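Local coordinates for protein ancestral congerin Con-anc (PDB 3AJY) that binds beta-galactoside glycans as a galectin, being a reconstructed ancestor of the fish congerins, and is built as a two-subunit lectin, at residues Gly15-Val20 with Glu87-Phe92. Sequence-based numbering, arbitrary orientation.
Sequences GKFLTV and EITITF
T19 and T89 face each other as a non-hydrogen-bonded pair of antiparallel strands, their CA atoms 4.2 Å apart, and their hydroxyls bridge the gap: OG1 of T19 lies 2.7 Å from OG1 of T89 in a hydrogen bond that either could donate. In both residues chi1 near -60° sets OG1 beside its own backbone N and opposite the carbonyl carbon; each methyl, anti to its own backbone N, flanks the partner's OG1. Threonine suits such a pair, since its branched CB fits an extended backbone and its hydroxyl gives the partly exposed face a polar link. Beside it, CG of E87 packs 3.8 Å from CG2 of T19, while OE1 bonds to Y85.

On the same face the ring of F17 lies alongside T91, whose CB sits 4.0 Å from the ring centroid, over one face, in a CH-pi contact; CG2 of T89 comes to the ring's edge. Chi1 at -169° carries OG1 of T91 over the ring centre and toward G15 and K16, 2.7 Å from K16 O. A water donates to this OG1 and accepts from N of F92, at 2.8 Å, and weakly from N of G15.

The other face is apolar. L18, V20, I88 and I90 are buried, with I33 of strand 30-35 beneath the last three, and CG2 of V20 meets CB of I88 at 4.1 Å. Paired backbone bonds join L18 to I90, where L18 N reaches I90 O at 2.8 Å, and V20 to I88. This alternation of a hydrophobic inner face and a more polar outer one is characteristic of the galectin beta-sandwich, here in the sheet opposite the sugar-binding one.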
loop_
_atom_site.group_PDB
_atom_site.type_symbol
_atom_site.label_atom_id
_atom_site.label_comp_id
_atom_site.label_asym_id
_atom_site.label_seq_id
_atom_site.Cartn_x
_atom_site.Cartn_y
_atom_site.Cartn_z
ATOM N N GLY A 15 5.944 -11.321 11.757
ATOM C CA GLY A 15 4.823 -10.978 12.630
ATOM C C GLY A 15 3.844 -9.956 12.070
ATOM O O GLY A 15 2.777 -9.741 12.649
ATOM N N LYS A 16 4.201 -9.306 10.958
ATOM C CA LYS A 16 3.275 -8.399 10.289
ATOM C C LYS A 16 2.447 -9.167 9.269
ATOM O O LYS A 16 2.907 -10.172 8.726
ATOM C CB LYS A 16 4.018 -7.221 9.637
ATOM C CG LYS A 16 4.646 -6.251 10.663
ATOM C CD LYS A 16 3.565 -5.452 11.408
ATOM C CE LYS A 16 4.088 -4.865 12.704
ATOM N NZ LYS A 16 3.075 -3.916 13.237
ATOM N N PHE A 17 1.223 -8.701 9.032
ATOM C CA PHE A 17 0.291 -9.355 8.126
ATOM C C PHE A 17 0.000 -8.472 6.925
ATOM O O PHE A 17 -0.491 -7.354 7.075
ATOM C CB PHE A 17 -1.018 -9.685 8.860
ATOM C CG PHE A 17 -0.875 -10.745 9.901
ATOM C CD1 PHE A 17 -0.271 -10.461 11.129
ATOM C CD2 PHE A 17 -1.350 -12.040 9.662
ATOM C CE1 PHE A 17 -0.144 -11.456 12.100
ATOM C CE2 PHE A 17 -1.219 -13.039 10.632
ATOM C CZ PHE A 17 -0.617 -12.741 11.854
ATOM N N LEU A 18 0.334 -8.968 5.739
ATOM C CA LEU A 18 0.102 -8.226 4.518
ATOM C C LEU A 18 -1.141 -8.767 3.851
ATOM O O LEU A 18 -1.164 -9.928 3.471
ATOM C CB LEU A 18 1.300 -8.353 3.554
ATOM C CG LEU A 18 1.212 -7.662 2.185
ATOM C CD1 LEU A 18 1.543 -6.161 2.269
ATOM C CD2 LEU A 18 2.141 -8.351 1.182
ATOM N N THR A 19 -2.157 -7.921 3.699
ATOM C CA THR A 19 -3.360 -8.274 2.951
ATOM C C THR A 19 -3.403 -7.492 1.642
ATOM O O THR A 19 -3.334 -6.274 1.661
ATOM C CB THR A 19 -4.647 -7.935 3.759
ATOM O OG1 THR A 19 -4.637 -8.668 4.994
ATOM C CG2 THR A 19 -5.886 -8.305 2.970
ATOM N N VAL A 20 -3.515 -8.206 0.523
ATOM C CA VAL A 20 -3.761 -7.563 -0.764
ATOM C C VAL A 20 -5.158 -7.945 -1.284
ATOM O O VAL A 20 -5.612 -9.095 -1.137
ATOM C CB VAL A 20 -2.676 -7.905 -1.811
ATOM C CG1 VAL A 20 -1.363 -7.216 -1.457
ATOM C CG2 VAL A 20 -2.474 -9.420 -1.947
ATOM N N GLU A 87 -8.799 -11.818 -2.415
ATOM C CA GLU A 87 -8.135 -11.282 -1.246
ATOM C C GLU A 87 -7.199 -12.319 -0.671
ATOM O O GLU A 87 -7.555 -13.497 -0.561
ATOM C CB GLU A 87 -9.137 -10.796 -0.203
ATOM C CG GLU A 87 -8.545 -9.796 0.778
ATOM C CD GLU A 87 -9.459 -9.561 1.981
ATOM O OE1 GLU A 87 -10.482 -8.868 1.816
ATOM O OE2 GLU A 87 -9.151 -10.075 3.080
ATOM N N ILE A 88 -5.995 -11.883 -0.327
ATOM C CA ILE A 88 -4.965 -12.786 0.171
ATOM C C ILE A 88 -4.240 -12.135 1.335
ATOM O O ILE A 88 -3.921 -10.960 1.281
ATOM C CB ILE A 88 -3.953 -13.163 -0.966
ATOM C CG1 ILE A 88 -4.691 -13.805 -2.142
ATOM C CG2 ILE A 88 -2.886 -14.127 -0.482
ATOM C CD1 ILE A 88 -3.913 -13.730 -3.473
ATOM N N THR A 89 -3.996 -12.891 2.398
ATOM C CA THR A 89 -3.180 -12.395 3.528
ATOM C C THR A 89 -1.948 -13.277 3.738
ATOM O O THR A 89 -2.043 -14.516 3.747
ATOM C CB THR A 89 -4.014 -12.276 4.830
ATOM O OG1 THR A 89 -5.064 -11.318 4.626
ATOM C CG2 THR A 89 -3.162 -11.809 6.009
ATOM N N ILE A 90 -0.798 -12.629 3.903
ATOM C CA ILE A 90 0.492 -13.310 4.010
ATOM C C ILE A 90 1.229 -12.820 5.248
ATOM O O ILE A 90 1.260 -11.627 5.538
ATOM C CB ILE A 90 1.412 -13.013 2.784
ATOM C CG1 ILE A 90 0.713 -13.386 1.464
ATOM C CG2 ILE A 90 2.740 -13.774 2.926
ATOM C CD1 ILE A 90 1.429 -12.853 0.202
ATOM N N THR A 91 1.813 -13.748 5.981
ATOM C CA THR A 91 2.691 -13.397 7.082
ATOM C C THR A 91 3.780 -14.437 7.061
ATOM O O THR A 91 3.647 -15.454 6.383
ATOM C CB THR A 91 1.946 -13.383 8.463
ATOM O OG1 THR A 91 2.799 -12.794 9.451
ATOM C CG2 THR A 91 1.588 -14.772 8.903
ATOM N N PHE A 92 4.848 -14.201 7.803
ATOM C CA PHE A 92 5.953 -15.140 7.806
ATOM C C PHE A 92 6.812 -15.082 9.052
ATOM O O PHE A 92 6.899 -14.054 9.699
ATOM C CB PHE A 92 6.848 -14.916 6.579
ATOM C CG PHE A 92 7.518 -13.578 6.539
ATOM C CD1 PHE A 92 6.857 -12.472 6.019
ATOM C CD2 PHE A 92 8.832 -13.432 6.962
ATOM C CE1 PHE A 92 7.475 -11.241 5.964
ATOM C CE2 PHE A 92 9.468 -12.196 6.903
ATOM C CZ PHE A 92 8.790 -11.097 6.406
HETATM O O HOH W 1 5.209 -11.678 8.864
HETATM O O HOH W 2 4.055 -13.904 11.321
#